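Local coordinates for protein methyl-coenzyme M reductase subunit beta (Methanosarcina barkeri, PDB 1E6Y) that forms, as the beta subunit, part of the nickel-cofactor F430 enzyme that releases methane from methyl-coenzyme M with coenzyme B as reductant in the last step of methanogenesis, at residues Ile6-Gly11 against Pro425-Ala430; Asn246-Ile251 against Ala303-Leu308; Val89-Gly94 against Lys114-Ala119. All blocks are in the same frame, centred on the assembly; numbering follows the deposited sequence.

Interaction 1: Ile6-Gly11 against Pro425-Ala430; sequences IYDDRG and PIKAVA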
loop_
_atom_site.group_PDB
_atom_site.type_symbol
_atom_site.label_atom_id
_atom_site.label_comp_id
_atom_site.label_asym_id
_atom_site.label_seq_id
_atom_site.Cartn_x
_atom_site.Cartn_y
_atom_site.Cartn_z
ATOM N N ILE E 6 5.163 -13.281 42.801
ATOM C CA ILE E 6 5.854 -13.593 41.551
ATOM C C ILE E 6 6.838 -14.742 41.752
ATOM O O ILE E 6 7.669 -14.707 42.660
ATOM C CB ILE E 6 6.616 -12.356 40.999
ATOM C CG1 ILE E 6 5.634 -11.215 40.708
ATOM C CG2 ILE E 6 7.398 -12.729 39.746
ATOM C CD1 ILE E 6 4.553 -11.563 39.701
ATOM N N TYR E 7 6.689 -15.784 40.939
ATOM C CA TYR E 7 7.592 -16.935 40.947
ATOM C C TYR E 7 8.352 -16.999 39.624
ATOM O O TYR E 7 7.795 -16.667 38.574
ATOM C CB TYR E 7 6.796 -18.233 41.128
ATOM C CG TYR E 7 6.267 -18.459 42.527
ATOM C CD1 TYR E 7 5.206 -17.698 43.026
ATOM C CD2 TYR E 7 6.797 -19.461 43.340
ATOM C CE1 TYR E 7 4.691 -17.929 44.294
ATOM C CE2 TYR E 7 6.289 -19.701 44.609
ATOM C CZ TYR E 7 5.239 -18.930 45.079
ATOM O OH TYR E 7 4.752 -19.145 46.346
ATOM N N ASP E 8 9.600 -17.465 39.662
ATOM C CA ASP E 8 10.383 -17.576 38.434
ATOM C C ASP E 8 10.031 -18.807 37.603
ATOM O O ASP E 8 9.117 -19.562 37.942
ATOM C CB ASP E 8 11.900 -17.524 38.723
ATOM C CG ASP E 8 12.416 -18.720 39.537
ATOM O OD1 ASP E 8 13.560 -18.635 40.022
ATOM O OD2 ASP E 8 11.724 -19.751 39.661
ATOM N N ASP E 9 10.782 -19.009 36.526
ATOM C CA ASP E 9 10.533 -20.099 35.589
ATOM C C ASP E 9 10.734 -21.492 36.190
ATOM O O ASP E 9 10.267 -22.479 35.627
ATOM C CB ASP E 9 11.424 -19.935 34.353
ATOM C CG ASP E 9 12.904 -19.932 34.694
ATOM O OD1 ASP E 9 13.658 -20.711 34.076
ATOM O OD2 ASP E 9 13.318 -19.141 35.565
ATOM N N ARG E 10 11.445 -21.570 37.314
ATOM C CA ARG E 10 11.642 -22.834 37.997
ATOM C C ARG E 10 10.760 -22.976 39.231
ATOM O O ARG E 10 11.015 -23.876 40.031
ATOM C CB ARG E 10 13.127 -23.007 38.350
ATOM C CG ARG E 10 14.007 -22.916 37.104
ATOM C CD ARG E 10 15.431 -23.402 37.332
ATOM N NE ARG E 10 15.372 -24.810 37.721
ATOM C CZ ARG E 10 15.347 -25.836 36.881
ATOM N NH1 ARG E 10 15.263 -27.041 37.423
ATOM N NH2 ARG E 10 15.419 -25.674 35.569
ATOM N N GLY E 11 9.736 -22.138 39.360
ATOM C CA GLY E 11 8.765 -22.304 40.425
ATOM C C GLY E 11 9.234 -21.833 41.788
ATOM O O GLY E 11 8.666 -22.228 42.806
ATOM N N PRO E 425 13.261 -12.403 32.148
ATOM C CA PRO E 425 12.375 -11.243 32.292
ATOM C C PRO E 425 11.548 -11.244 33.574
ATOM O O PRO E 425 11.217 -10.181 34.093
ATOM C CB PRO E 425 11.497 -11.307 31.043
ATOM C CG PRO E 425 11.480 -12.753 30.683
ATOM C CD PRO E 425 12.862 -13.253 31.009
ATOM N N ILE E 426 11.232 -12.430 34.091
ATOM C CA ILE E 426 10.480 -12.539 35.341
ATOM C C ILE E 426 11.340 -12.077 36.517
ATOM O O ILE E 426 10.889 -11.300 37.361
ATOM C CB ILE E 426 10.011 -13.990 35.610
ATOM C CG1 ILE E 426 9.238 -14.530 34.405
ATOM C CG2 ILE E 426 9.133 -14.025 36.855
ATOM C CD1 ILE E 426 8.778 -15.969 34.560
ATOM N N LYS E 427 12.585 -12.545 36.549
ATOM C CA LYS E 427 13.562 -12.096 37.536
ATOM C C LYS E 427 13.833 -10.597 37.416
ATOM O O LYS E 427 14.033 -9.914 38.420
ATOM C CB LYS E 427 14.869 -12.872 37.377
ATOM C CG LYS E 427 14.790 -14.320 37.841
ATOM C CD LYS E 427 16.160 -14.980 37.835
ATOM C CE LYS E 427 16.068 -16.435 38.273
ATOM N NZ LYS E 427 17.364 -17.151 38.081
ATOM N N ALA E 428 13.821 -10.092 36.184
ATOM C CA ALA E 428 13.980 -8.662 35.925
ATOM C C ALA E 428 12.842 -7.862 36.557
ATOM O O ALA E 428 13.077 -6.878 37.259
ATOM C CB ALA E 428 14.027 -8.405 34.419
ATOM N N VAL E 429 11.611 -8.308 36.324
ATOM C CA VAL E 429 10.432 -7.622 36.838
ATOM C C VAL E 429 10.340 -7.704 38.362
ATOM O O VAL E 429 9.934 -6.741 39.013
ATOM C CB VAL E 429 9.140 -8.188 36.202
ATOM C CG1 VAL E 429 7.915 -7.602 36.882
ATOM C CG2 VAL E 429 9.111 -7.867 34.716
ATOM N N ALA E 430 10.786 -8.820 38.932
ATOM C CA ALA E 430 10.797 -8.989 40.384
ATOM C C ALA E 430 11.971 -8.262 41.051
ATOM O O ALA E 430 12.092 -8.262 42.282
ATOM C CB ALA E 430 10.827 -10.467 40.736
HETATM O O HOH W 1 15.743 -19.695 36.939
#
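Ile-6 and Ile-426 both set CG1 beside the backbone N (chi1 -61° and -54°), which leaves CG2 anti to that N and brings the two branch methyls together across the contact at 3.6 Å, Ile-6 CG2 to Ile-426 CG2. The side chains cross at a slant, and the Ile-6 CG2 methyl also comes within 4.2 Å of Ala-430 CB, four residues on from Ile-426. The same CG2 of Ile-426 sits 3.4 Å from the carbonyl O of Tyr-7, while its CD1 reaches along the chain toward the backbone N of Asp-9. That N is buried here without a hydrogen-bond partner. Strand 3-7 gives way at this point to a type I turn, Asp-8 to Gly-11, in the bend of the beta hairpin that the strand makes with strand 13-19; the short C-terminal helix 425-429 lies against the hairpin bend. Asp-8 OD2 accepts from Arg-10 N at 3.0 Å, well above the carboxylate plane (58°), making an Asx turn inside the bend, and it takes a second bond from Lys-12 N. Lys-427, extended beyond CG, runs beside Asp-8 in the same direction, its CE 3.8 Å from Asp-8 OD1. Lys-427 NZ stays 4.5 Å from Asp-8 OD1, beyond a salt bridge, and pairs instead with Glu-424. One water donates to Asp-9 OD2 and accepts a weak bond from Lys-427 NZ. Asp-9 OD1 is held by Asn-203, and beyond the turn Arg-10 forms a salt bridge with Glu-68 of the gamma subunit.

Interaction 2: Asn246-Ile251 against Ala303-Leu308; sequences NLLYDI and AAVGTL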
loop_
_atom_site.group_PDB
_atom_site.type_symbol
_atom_site.label_atom_id
_atom_site.label_comp_id
_atom_site.label_asym_id
_atom_site.label_seq_id
_atom_site.Cartn_x
_atom_site.Cartn_y
_atom_site.Cartn_z
ATOM N N ASN E 246 2.607 -18.977 41.339
ATOM C CA ASN E 246 3.102 -20.264 40.849
ATOM C C ASN E 246 2.010 -21.112 40.203
ATOM O O ASN E 246 2.187 -22.315 40.012
ATOM C CB ASN E 246 3.760 -21.055 41.990
ATOM C CG ASN E 246 5.060 -21.714 41.573
ATOM O OD1 ASN E 246 5.709 -21.288 40.619
ATOM N ND2 ASN E 246 5.463 -22.744 42.308
ATOM N N LEU E 247 0.907 -20.472 39.826
ATOM C CA LEU E 247 -0.243 -21.177 39.265
ATOM C C LEU E 247 0.114 -21.852 37.945
ATOM O O LEU E 247 -0.118 -23.050 37.773
ATOM C CB LEU E 247 -1.411 -20.209 39.059
ATOM C CG LEU E 247 -2.756 -20.836 38.686
ATOM C CD1 LEU E 247 -3.219 -21.761 39.803
ATOM C CD2 LEU E 247 -3.788 -19.744 38.433
ATOM N N LEU E 248 0.741 -21.096 37.047
ATOM C CA LEU E 248 1.176 -21.622 35.758
ATOM C C LEU E 248 2.131 -22.799 35.939
ATOM O O LEU E 248 1.906 -23.877 35.394
ATOM C CB LEU E 248 1.863 -20.522 34.939
ATOM C CG LEU E 248 2.569 -20.952 33.646
ATOM C CD1 LEU E 248 1.552 -21.460 32.629
ATOM C CD2 LEU E 248 3.345 -19.778 33.084
ATOM N N TYR E 249 3.164 -22.595 36.752
ATOM C CA TYR E 249 4.161 -23.626 37.016
ATOM C C TYR E 249 3.540 -24.884 37.628
ATOM O O TYR E 249 3.866 -26.002 37.224
ATOM C CB TYR E 249 5.249 -23.078 37.945
ATOM C CG TYR E 249 6.337 -24.077 38.259
ATOM C CD1 TYR E 249 7.455 -24.198 37.438
ATOM C CD2 TYR E 249 6.222 -24.941 39.349
ATOM C CE1 TYR E 249 8.431 -25.157 37.689
ATOM C CE2 TYR E 249 7.188 -25.903 39.607
ATOM C CZ TYR E 249 8.290 -26.007 38.775
ATOM O OH TYR E 249 9.249 -26.960 39.031
ATOM N N ASP E 250 2.673 -24.696 38.619
ATOM C CA ASP E 250 2.064 -25.813 39.336
ATOM C C ASP E 250 1.112 -26.615 38.460
ATOM O O ASP E 250 1.084 -27.844 38.530
ATOM C CB ASP E 250 1.317 -25.313 40.577
ATOM C CG ASP E 250 2.250 -24.939 41.718
ATOM O OD1 ASP E 250 3.460 -25.244 41.651
ATOM O OD2 ASP E 250 1.766 -24.339 42.697
ATOM N N ILE E 251 0.333 -25.919 37.636
ATOM C CA ILE E 251 -0.599 -26.587 36.735
ATOM C C ILE E 251 0.160 -27.405 35.693
ATOM O O ILE E 251 -0.188 -28.559 35.432
ATOM C CB ILE E 251 -1.539 -25.571 36.039
ATOM C CG1 ILE E 251 -2.499 -24.977 37.077
ATOM C CG2 ILE E 251 -2.331 -26.251 34.922
ATOM C CD1 ILE E 251 -3.408 -23.885 36.540
ATOM N N ALA E 303 -8.259 -18.565 32.732
ATOM C CA ALA E 303 -8.306 -19.142 31.393
ATOM C C ALA E 303 -7.024 -18.852 30.615
ATOM O O ALA E 303 -6.557 -19.689 29.844
ATOM C CB ALA E 303 -9.516 -18.607 30.637
ATOM N N ALA E 304 -6.442 -17.678 30.848
ATOM C CA ALA E 304 -5.180 -17.299 30.218
ATOM C C ALA E 304 -4.042 -18.212 30.683
ATOM O O ALA E 304 -3.271 -18.723 29.868
ATOM C CB ALA E 304 -4.857 -15.841 30.534
ATOM N N VAL E 305 -3.979 -18.455 31.989
ATOM C CA VAL E 305 -2.988 -19.365 32.556
ATOM C C VAL E 305 -3.184 -20.776 32.011
ATOM O O VAL E 305 -2.225 -21.420 31.589
ATOM C CB VAL E 305 -3.074 -19.394 34.104
ATOM C CG1 VAL E 305 -2.213 -20.519 34.668
ATOM C CG2 VAL E 305 -2.620 -18.074 34.665
ATOM N N GLY E 306 -4.437 -21.225 31.980
ATOM C CA GLY E 306 -4.742 -22.548 31.467
ATOM C C GLY E 306 -4.337 -22.731 30.017
ATOM O O GLY E 306 -3.868 -23.799 29.630
ATOM N N THR E 307 -4.519 -21.683 29.218
ATOM C CA THR E 307 -4.150 -21.697 27.805
ATOM C C THR E 307 -2.644 -21.912 27.631
ATOM O O THR E 307 -2.216 -22.727 26.810
ATOM C CB THR E 307 -4.565 -20.372 27.112
ATOM O OG1 THR E 307 -5.986 -20.206 27.205
ATOM C CG2 THR E 307 -4.157 -20.376 25.645
ATOM N N LEU E 308 -1.847 -21.196 28.421
ATOM C CA LEU E 308 -0.395 -21.339 28.361
ATOM C C LEU E 308 0.068 -22.650 28.996
ATOM O O LEU E 308 0.954 -23.321 28.466
ATOM C CB LEU E 308 0.289 -20.153 29.046
ATOM C CG LEU E 308 1.823 -20.153 29.049
ATOM C CD1 LEU E 308 2.363 -20.274 27.630
ATOM C CD2 LEU E 308 2.323 -18.876 29.703
#
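Val-305 pushes CG1 between Leu-247, Leu-248 and Ile-251, and comes so close to helix 247-255 that the methyl rests 3.7 Å from Leu-248 CA, on the backbone itself. Its CG1 stands anti to the backbone N (chi1 170°), which turns this branch toward the facing helix. Packing is equally close one turn further on, where Leu-248 and Leu-308 meet through their methyls, CD2 to CD2 at 3.6 Å; Leu-248 CD1 lies against Leu-308 CG at 3.8 Å. Leu-247 and Ile-251 close round the valine less tightly, with Leu-247 CG 4.1 Å and Ile-251 CD1 4.0 Å from Val-305 CG1. Leu-247 is partly exposed, whereas the other four side chains are buried. This is purely apolar helix-helix packing inside the C-terminal domain, with no hydrogen bond between the segments; their axes approach to 9.4 Å and cross at -44°. On the far side of helix 296-318, Thr-307 OG1 donates to Ala-303 O and accepts from Asn-332. Tyr-239 of helix 228-241 packs on both Leu-247 and Val-305, helix 261-274 flanks Ile-251 through Ser-267 and Arg-271, and helix 323-339 backs Thr-307.

Interaction 3: Val89-Gly94 against Lys114-Ala119; sequences VQVDEG and KSRIIA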
loop_
_atom_site.group_PDB
_atom_site.type_symbol
_atom_site.label_atom_id
_atom_site.label_comp_id
_atom_site.label_asym_id
_atom_site.label_seq_id
_atom_site.Cartn_x
_atom_site.Cartn_y
_atom_site.Cartn_z
ATOM N N VAL E 89 27.951 6.638 17.289
ATOM C CA VAL E 89 26.619 6.386 17.830
ATOM C C VAL E 89 26.352 7.186 19.106
ATOM O O VAL E 89 25.234 7.664 19.318
ATOM C CB VAL E 89 26.409 4.876 18.120
ATOM C CG1 VAL E 89 25.079 4.648 18.829
ATOM C CG2 VAL E 89 26.442 4.088 16.824
ATOM N N GLN E 90 27.379 7.355 19.938
ATOM C CA GLN E 90 27.226 8.044 21.220
ATOM C C GLN E 90 26.875 9.519 21.035
ATOM O O GLN E 90 27.134 10.100 19.981
ATOM C CB GLN E 90 28.505 7.909 22.061
ATOM C CG GLN E 90 29.665 8.772 21.597
ATOM C CD GLN E 90 30.796 8.820 22.607
ATOM O OE1 GLN E 90 30.900 7.962 23.487
ATOM N NE2 GLN E 90 31.655 9.822 22.482
ATOM N N VAL E 91 26.201 10.082 22.034
ATOM C CA VAL E 91 25.786 11.479 22.017
ATOM C C VAL E 91 26.607 12.299 23.009
ATOM O O VAL E 91 27.088 13.380 22.675
ATOM C CB VAL E 91 24.272 11.613 22.344
ATOM C CG1 VAL E 91 23.911 13.066 22.606
ATOM C CG2 VAL E 91 23.421 11.054 21.203
ATOM N N ASP E 92 26.737 11.789 24.225
ATOM C CA ASP E 92 27.587 12.407 25.244
ATOM C C ASP E 92 28.674 11.417 25.633
ATOM O O ASP E 92 28.441 10.211 25.659
ATOM C CB ASP E 92 26.769 12.785 26.494
ATOM C CG ASP E 92 25.478 13.511 26.157
ATOM O OD1 ASP E 92 25.531 14.554 25.474
ATOM O OD2 ASP E 92 24.403 13.008 26.547
ATOM N N GLU E 93 29.866 11.937 25.914
ATOM C CA GLU E 93 30.955 11.118 26.426
ATOM C C GLU E 93 30.555 10.480 27.752
ATOM O O GLU E 93 29.989 11.147 28.625
ATOM C CB GLU E 93 32.208 11.973 26.609
ATOM C CG GLU E 93 33.128 11.997 25.384
ATOM C CD GLU E 93 33.822 10.661 25.134
ATOM O OE1 GLU E 93 34.212 10.405 23.975
ATOM O OE2 GLU E 93 33.990 9.874 26.093
ATOM N N GLY E 94 30.671 9.158 27.811
ATOM C CA GLY E 94 30.325 8.442 29.025
ATOM C C GLY E 94 28.840 8.179 29.192
ATOM O O GLY E 94 28.395 7.829 30.287
ATOM N N LYS E 114 20.025 6.296 25.237
ATOM C CA LYS E 114 18.607 6.581 25.450
ATOM C C LYS E 114 18.189 7.928 24.875
ATOM O O LYS E 114 17.053 8.095 24.441
ATOM C CB LYS E 114 18.270 6.535 26.945
ATOM C CG LYS E 114 18.053 5.133 27.467
ATOM C CD LYS E 114 17.952 5.086 28.981
ATOM C CE LYS E 114 17.624 3.668 29.440
ATOM N NZ LYS E 114 17.845 3.439 30.897
ATOM N N SER E 115 19.134 8.862 24.816
ATOM C CA SER E 115 18.870 10.195 24.291
ATOM C C SER E 115 18.337 10.194 22.855
ATOM O O SER E 115 17.539 11.061 22.495
ATOM C CB SER E 115 20.135 11.060 24.371
ATOM O OG SER E 115 21.201 10.487 23.634
ATOM N N ARG E 116 18.764 9.230 22.038
ATOM C CA ARG E 116 18.269 9.160 20.655
ATOM C C ARG E 116 16.810 8.713 20.617
ATOM O O ARG E 116 16.051 9.197 19.776
ATOM C CB ARG E 116 19.140 8.253 19.795
ATOM C CG ARG E 116 20.575 8.745 19.646
ATOM C CD ARG E 116 21.330 7.966 18.587
ATOM N NE ARG E 116 22.702 8.438 18.377
ATOM C CZ ARG E 116 23.030 9.533 17.683
ATOM N NH1 ARG E 116 24.333 9.818 17.580
ATOM N NH2 ARG E 116 22.141 10.321 17.125
ATOM N N ILE E 117 16.413 7.868 21.565
ATOM C CA ILE E 117 15.027 7.438 21.682
ATOM C C ILE E 117 14.174 8.545 22.311
ATOM O O ILE E 117 13.051 8.802 21.869
ATOM C CB ILE E 117 14.933 6.142 22.528
ATOM C CG1 ILE E 117 15.614 4.990 21.781
ATOM C CG2 ILE E 117 13.479 5.804 22.843
ATOM C CD1 ILE E 117 15.088 4.763 20.365
ATOM N N ILE E 118 14.745 9.255 23.279
ATOM C CA ILE E 118 14.044 10.350 23.946
ATOM C C ILE E 118 13.760 11.493 22.969
ATOM O O ILE E 118 12.652 12.028 22.937
ATOM C CB ILE E 118 14.868 10.878 25.150
ATOM C CG1 ILE E 118 14.947 9.798 26.235
ATOM C CG2 ILE E 118 14.235 12.151 25.721
ATOM C CD1 ILE E 118 15.987 10.073 27.302
ATOM N N ALA E 119 14.726 11.769 22.097
ATOM C CA ALA E 119 14.605 12.830 21.102
ATOM C C ALA E 119 13.899 12.364 19.822
ATOM O O ALA E 119 13.724 13.146 18.886
ATOM C CB ALA E 119 15.982 13.374 20.764
HETATM O O HOH W 2 23.436 10.533 25.470
#
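The guanidinium of Arg-116 carries Val-91 CG2 over the centre of one face, 3.8 Å above its plane, and meets the carbonyl O of Val-89 at its edge. The grip there is side-on, with NE and NH1 both donating to this single oxygen, which lies only 5° out of the guanidinium plane. The NE bond, 2.8 Å to Val-89 O, runs in the carbonyl plane; the NH1 bond, 2.9 Å to the same atom, arrives from above that plane and is more bent, with an angle of 143° at the hydrogen. Two bonds at the edge and a methyl on the face together restrict rotation of the planar group. An extended chain from CG to NE carries it across from helix 114-118. The oxygen belongs to the last residue of helix 78-89, so the arginine meets the helix's C-terminal end, where the helix dipole would be expected to suit a positive charge. Helix 125-141 flanks the arginine through Ser-125 and Val-129. The same CG2 methyl of Val-91 also lies 3.3 Å from Ser-115 OG. A water links that hydroxyl to Asp-92, accepting from Ser-115 OG at 2.9 Å and donating to Asp-92 OD2. Within the loop, Gln-90 NE2 bonds to Glu-93 OE1. Thr-26 of the second beta subunit packs on both Val-91 and Arg-116, and Arg-27 of that subunit donates to Val-91 O.

In the fold
From the N terminus, the chain passes 6-11 early and returns to it at 425-430, so interaction 1 closes a loop of nearly the whole subunit, joining the N-terminal hairpin to the C-terminal helix. The other two contacts nest inside it in series. Interaction 3 closes first, after strands 98-102 and 107-111, joining the end of helix 78-89 to helix 114-118 beside the second beta subunit. Interaction 2 follows in the C-terminal domain, joining helices 247-255 and 296-318. Interactions 1 and 2 touch, Gly-11 CA lying 3.2 Å from Asn-246 OD1. Interaction 3 lies apart, its centre about 41 Å from that of interaction 2.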